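Local coordinates for protein putative citrate lyase, alfa subunit (Streptococcus mutans, PDB 2HJ0) that is a putative citrate lyase alpha subunit of the CitF family, whose chain carries two large, mainly parallel beta sheets flanked by helices, at residues R8-E22 with L496-R509. Numbering follows the deposited sequence.
Sequences RDIPRKYANQYGVFE and LIEYRDGSLIDVVR
The C-terminal beta hairpin, strands 493-498 and 504-511 joined by a loop that holds a type I turn from Tyr499 to Gly502, closes one edge of a mixed sheet within this chain, and the N-terminal segment with its short helix 12-17 packs against it. A leucine's branched end presents two methyls, and Leu496 thereby meets two tyrosines at once: CD2 sits over the centre of the Tyr14 ring, a CH-pi contact 3.7 Å from the centroid, while its other methyl, CD1, meets Tyr18 CE2. Leu504 CD1 packs on Tyr14 CB of the helix, and its CG on Tyr18 CB just past the helix end. Ile144 of the neighbouring strand 143-145 also touches Leu496 and Tyr18.

Beyond the helix, Gly19 O accepts from Leu504 N at 2.8 Å, tying the chain to the hairpin. Ser503 OG, on a side chain small enough to fit beneath an aromatic ring, lies over one face of Phe21, toward its rim; the backbone N of Ser503 donates to Asp501 OD1, an Asx turn.

At the other end, Arg8 bends at chi2 and chi3 (-44° and -55°), which curls its guanidinium back to Asp506. NH1 makes a salt bridge to OD2 at 2.7 Å, though its hydrogen bond is bent and weak. Val431 N also binds that oxygen, helping to hold the buried carboxylate. The extended side chain of Arg509 forms a salt bridge with Asp9 OD1, and an N-H of NH2 is donated to Asp9 O at 3.1 Å, almost straight (170°) and in the carbonyl plane.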
# COMPACT_ATOMS: atom_id res chain seq x y z
N ARG A 8 -25.65 4.60 -30.92
CA ARG A 8 -25.68 5.66 -29.91
C ARG A 8 -25.64 7.07 -30.52
O ARG A 8 -24.91 7.33 -31.46
CB ARG A 8 -24.51 5.50 -28.94
CG ARG A 8 -24.23 4.06 -28.49
CD ARG A 8 -25.51 3.33 -28.15
NE ARG A 8 -26.28 4.05 -27.15
CZ ARG A 8 -27.52 3.72 -26.80
NH1 ARG A 8 -28.16 4.42 -25.88
NH2 ARG A 8 -28.10 2.67 -27.38
N ASP A 9 -26.44 7.97 -29.96
CA ASP A 9 -26.49 9.34 -30.45
C ASP A 9 -25.65 10.27 -29.57
O ASP A 9 -26.18 11.10 -28.84
CB ASP A 9 -27.94 9.82 -30.51
CG ASP A 9 -28.14 11.02 -31.43
OD1 ASP A 9 -27.63 12.12 -31.10
OD2 ASP A 9 -28.80 10.86 -32.48
N ILE A 10 -24.33 10.12 -29.62
CA ILE A 10 -23.46 10.95 -28.82
C ILE A 10 -23.06 12.17 -29.64
O ILE A 10 -22.39 12.05 -30.67
CB ILE A 10 -22.19 10.19 -28.40
CG1 ILE A 10 -22.55 9.06 -27.45
CG2 ILE A 10 -21.22 11.14 -27.74
CD1 ILE A 10 -21.38 8.23 -27.01
N PRO A 11 -23.48 13.37 -29.19
CA PRO A 11 -23.16 14.61 -29.89
C PRO A 11 -21.66 14.82 -30.09
O PRO A 11 -20.86 14.55 -29.19
CB PRO A 11 -23.79 15.68 -29.01
CG PRO A 11 -23.77 15.07 -27.65
CD PRO A 11 -24.19 13.65 -27.93
N ARG A 12 -21.28 15.30 -31.27
CA ARG A 12 -19.89 15.55 -31.61
C ARG A 12 -19.15 16.37 -30.57
O ARG A 12 -17.95 16.24 -30.39
CB ARG A 12 -19.80 16.25 -32.97
CG ARG A 12 -19.64 15.31 -34.15
CD ARG A 12 -18.17 14.98 -34.40
NE ARG A 12 -18.01 14.09 -35.54
CZ ARG A 12 -16.85 13.85 -36.15
NH1 ARG A 12 -15.74 14.45 -35.72
NH2 ARG A 12 -16.79 13.01 -37.17
N LYS A 13 -19.89 17.23 -29.87
CA LYS A 13 -19.29 18.07 -28.84
C LYS A 13 -18.57 17.20 -27.80
O LYS A 13 -17.46 17.52 -27.37
CB LYS A 13 -20.37 18.91 -28.15
CG LYS A 13 -19.84 19.83 -27.06
CD LYS A 13 -20.92 20.75 -26.50
CE LYS A 13 -22.07 19.96 -25.89
NZ LYS A 13 -23.15 20.84 -25.35
N TYR A 14 -19.21 16.10 -27.42
CA TYR A 14 -18.64 15.19 -26.43
C TYR A 14 -17.85 14.07 -27.09
O TYR A 14 -16.83 13.62 -26.56
CB TYR A 14 -19.75 14.62 -25.56
CG TYR A 14 -20.45 15.66 -24.72
CD1 TYR A 14 -19.75 16.41 -23.80
CD2 TYR A 14 -21.81 15.91 -24.87
CE1 TYR A 14 -20.38 17.39 -23.04
CE2 TYR A 14 -22.45 16.89 -24.11
CZ TYR A 14 -21.72 17.62 -23.20
OH TYR A 14 -22.33 18.58 -22.43
N ALA A 15 -18.31 13.63 -28.25
CA ALA A 15 -17.64 12.56 -28.97
C ALA A 15 -16.23 13.00 -29.34
O ALA A 15 -15.34 12.17 -29.51
CB ALA A 15 -18.42 12.21 -30.23
N ASN A 16 -16.04 14.30 -29.46
CA ASN A 16 -14.75 14.87 -29.81
C ASN A 16 -13.96 15.18 -28.53
O ASN A 16 -12.75 14.99 -28.49
CB ASN A 16 -14.96 16.14 -30.65
CG ASN A 16 -13.66 16.67 -31.23
OD1 ASN A 16 -13.01 17.53 -30.64
ND2 ASN A 16 -13.29 16.16 -32.40
N GLN A 17 -14.67 15.64 -27.50
CA GLN A 17 -14.06 15.98 -26.21
C GLN A 17 -13.41 14.71 -25.65
O GLN A 17 -12.24 14.71 -25.29
CB GLN A 17 -15.15 16.49 -25.26
CG GLN A 17 -14.88 17.84 -24.62
CD GLN A 17 -14.29 17.74 -23.22
OE1 GLN A 17 -13.17 17.25 -23.03
NE2 GLN A 17 -15.04 18.21 -22.22
N TYR A 18 -14.20 13.64 -25.59
CA TYR A 18 -13.75 12.34 -25.10
C TYR A 18 -13.52 11.43 -26.30
O TYR A 18 -13.87 11.78 -27.43
CB TYR A 18 -14.82 11.72 -24.19
CG TYR A 18 -15.02 12.42 -22.87
CD1 TYR A 18 -14.55 11.85 -21.68
CD2 TYR A 18 -15.68 13.64 -22.79
CE1 TYR A 18 -14.73 12.48 -20.46
CE2 TYR A 18 -15.87 14.28 -21.56
CZ TYR A 18 -15.39 13.70 -20.41
OH TYR A 18 -15.54 14.32 -19.19
N GLY A 19 -12.95 10.25 -26.06
CA GLY A 19 -12.73 9.32 -27.15
C GLY A 19 -14.09 8.84 -27.61
O GLY A 19 -14.91 8.42 -26.79
N VAL A 20 -14.36 8.89 -28.90
CA VAL A 20 -15.65 8.45 -29.40
C VAL A 20 -15.66 7.00 -29.89
O VAL A 20 -15.44 6.72 -31.07
CB VAL A 20 -16.16 9.40 -30.54
CG1 VAL A 20 -15.09 9.53 -31.64
CG2 VAL A 20 -17.48 8.88 -31.12
N PHE A 21 -15.90 6.08 -28.96
CA PHE A 21 -15.97 4.66 -29.29
C PHE A 21 -16.12 3.86 -28.01
O PHE A 21 -16.25 4.44 -26.94
CB PHE A 21 -14.72 4.19 -30.06
CG PHE A 21 -13.52 3.92 -29.19
CD1 PHE A 21 -12.87 4.97 -28.53
CD2 PHE A 21 -13.06 2.62 -28.99
CE1 PHE A 21 -11.78 4.72 -27.70
CE2 PHE A 21 -11.98 2.36 -28.16
CZ PHE A 21 -11.33 3.42 -27.51
N GLU A 22 -16.09 2.54 -28.13
CA GLU A 22 -16.22 1.69 -26.96
C GLU A 22 -16.20 0.20 -27.29
O GLU A 22 -15.97 -0.63 -26.42
CB GLU A 22 -17.51 2.03 -26.24
CG GLU A 22 -17.77 1.20 -25.01
CD GLU A 22 -18.63 -0.02 -25.31
OE1 GLU A 22 -19.50 -0.34 -24.45
OE2 GLU A 22 -18.43 -0.66 -26.37
N LEU A 496 -22.69 12.11 -18.83
CA LEU A 496 -21.92 11.37 -19.82
C LEU A 496 -21.53 10.02 -19.21
O LEU A 496 -21.20 9.93 -18.02
CB LEU A 496 -20.66 12.16 -20.18
CG LEU A 496 -20.86 13.62 -20.68
CD1 LEU A 496 -19.51 14.28 -20.93
CD2 LEU A 496 -21.68 13.63 -21.96
N ILE A 497 -21.59 8.95 -19.99
CA ILE A 497 -21.17 7.66 -19.45
C ILE A 497 -19.80 7.35 -20.06
O ILE A 497 -19.68 7.13 -21.26
CB ILE A 497 -22.17 6.50 -19.80
CG1 ILE A 497 -23.39 6.55 -18.87
CG2 ILE A 497 -21.51 5.15 -19.60
CD1 ILE A 497 -24.19 7.84 -18.95
N GLU A 498 -18.78 7.36 -19.21
CA GLU A 498 -17.43 7.06 -19.64
C GLU A 498 -17.15 5.58 -19.44
O GLU A 498 -17.31 5.06 -18.34
CB GLU A 498 -16.40 7.87 -18.85
CG GLU A 498 -14.96 7.47 -19.17
CD GLU A 498 -13.96 7.89 -18.11
OE1 GLU A 498 -13.48 9.04 -18.15
OE2 GLU A 498 -13.65 7.06 -17.23
N TYR A 499 -16.74 4.90 -20.50
CA TYR A 499 -16.40 3.48 -20.44
C TYR A 499 -15.12 3.30 -19.63
O TYR A 499 -14.31 4.23 -19.52
CB TYR A 499 -16.16 2.93 -21.85
CG TYR A 499 -16.03 1.42 -21.91
CD1 TYR A 499 -17.09 0.60 -21.55
CD2 TYR A 499 -14.84 0.82 -22.35
CE1 TYR A 499 -16.99 -0.78 -21.62
CE2 TYR A 499 -14.74 -0.57 -22.43
CZ TYR A 499 -15.82 -1.36 -22.06
OH TYR A 499 -15.75 -2.73 -22.11
N ARG A 500 -14.93 2.11 -19.09
CA ARG A 500 -13.75 1.83 -18.28
C ARG A 500 -12.43 2.31 -18.89
O ARG A 500 -11.52 2.72 -18.16
CB ARG A 500 -13.66 0.32 -17.97
CG ARG A 500 -13.44 -0.57 -19.18
CD ARG A 500 -13.26 -2.03 -18.77
NE ARG A 500 -12.50 -2.12 -17.51
CZ ARG A 500 -11.73 -3.14 -17.14
NH1 ARG A 500 -11.59 -4.20 -17.95
NH2 ARG A 500 -11.09 -3.09 -15.99
N ASP A 501 -12.32 2.28 -20.22
CA ASP A 501 -11.08 2.70 -20.87
C ASP A 501 -10.92 4.21 -21.00
O ASP A 501 -9.87 4.70 -21.44
CB ASP A 501 -10.95 2.05 -22.25
CG ASP A 501 -12.04 2.46 -23.20
OD1 ASP A 501 -12.92 3.26 -22.79
OD2 ASP A 501 -12.02 1.99 -24.37
N GLY A 502 -11.94 4.97 -20.60
CA GLY A 502 -11.84 6.42 -20.65
C GLY A 502 -12.56 7.14 -21.77
O GLY A 502 -12.61 8.37 -21.79
N SER A 503 -13.11 6.39 -22.72
CA SER A 503 -13.83 6.97 -23.83
C SER A 503 -15.32 6.97 -23.52
O SER A 503 -15.74 6.37 -22.53
CB SER A 503 -13.57 6.14 -25.09
OG SER A 503 -14.04 4.81 -24.92
N LEU A 504 -16.12 7.65 -24.35
CA LEU A 504 -17.58 7.71 -24.15
C LEU A 504 -18.27 6.60 -24.91
O LEU A 504 -18.03 6.41 -26.09
CB LEU A 504 -18.15 9.03 -24.64
CG LEU A 504 -18.07 10.18 -23.66
CD1 LEU A 504 -18.70 11.42 -24.25
CD2 LEU A 504 -18.79 9.78 -22.39
N ILE A 505 -19.14 5.89 -24.20
CA ILE A 505 -19.89 4.79 -24.79
C ILE A 505 -21.32 5.25 -25.05
O ILE A 505 -21.97 4.76 -25.96
CB ILE A 505 -19.85 3.53 -23.86
CG1 ILE A 505 -20.85 2.47 -24.32
CG2 ILE A 505 -20.22 3.92 -22.44
CD1 ILE A 505 -20.78 2.12 -25.79
N ASP A 506 -21.81 6.21 -24.27
CA ASP A 506 -23.18 6.69 -24.46
C ASP A 506 -23.40 7.97 -23.65
O ASP A 506 -22.46 8.51 -23.07
CB ASP A 506 -24.16 5.59 -24.01
CG ASP A 506 -25.59 5.85 -24.42
OD1 ASP A 506 -25.84 6.75 -25.25
OD2 ASP A 506 -26.49 5.15 -23.90
N VAL A 507 -24.63 8.47 -23.63
CA VAL A 507 -24.95 9.66 -22.86
C VAL A 507 -26.36 9.53 -22.34
O VAL A 507 -27.09 8.64 -22.75
CB VAL A 507 -24.88 10.97 -23.69
CG1 VAL A 507 -23.43 11.34 -23.99
CG2 VAL A 507 -25.68 10.81 -24.96
N VAL A 508 -26.73 10.43 -21.43
CA VAL A 508 -28.05 10.41 -20.85
C VAL A 508 -28.66 11.79 -20.94
O VAL A 508 -28.04 12.79 -20.56
CB VAL A 508 -27.99 9.99 -19.38
CG1 VAL A 508 -29.35 10.17 -18.72
CG2 VAL A 508 -27.55 8.55 -19.28
N ARG A 509 -29.88 11.86 -21.45
CA ARG A 509 -30.59 13.12 -21.60
C ARG A 509 -31.60 13.31 -20.48
O ARG A 509 -31.93 12.36 -19.77
CB ARG A 509 -31.27 13.19 -22.97
CG ARG A 509 -30.28 13.26 -24.11
CD ARG A 509 -30.94 13.39 -25.47
NE ARG A 509 -29.98 13.73 -26.52
CZ ARG A 509 -29.07 12.89 -27.01
NH1 ARG A 509 -28.99 11.65 -26.54
NH2 ARG A 509 -28.24 13.31 -27.96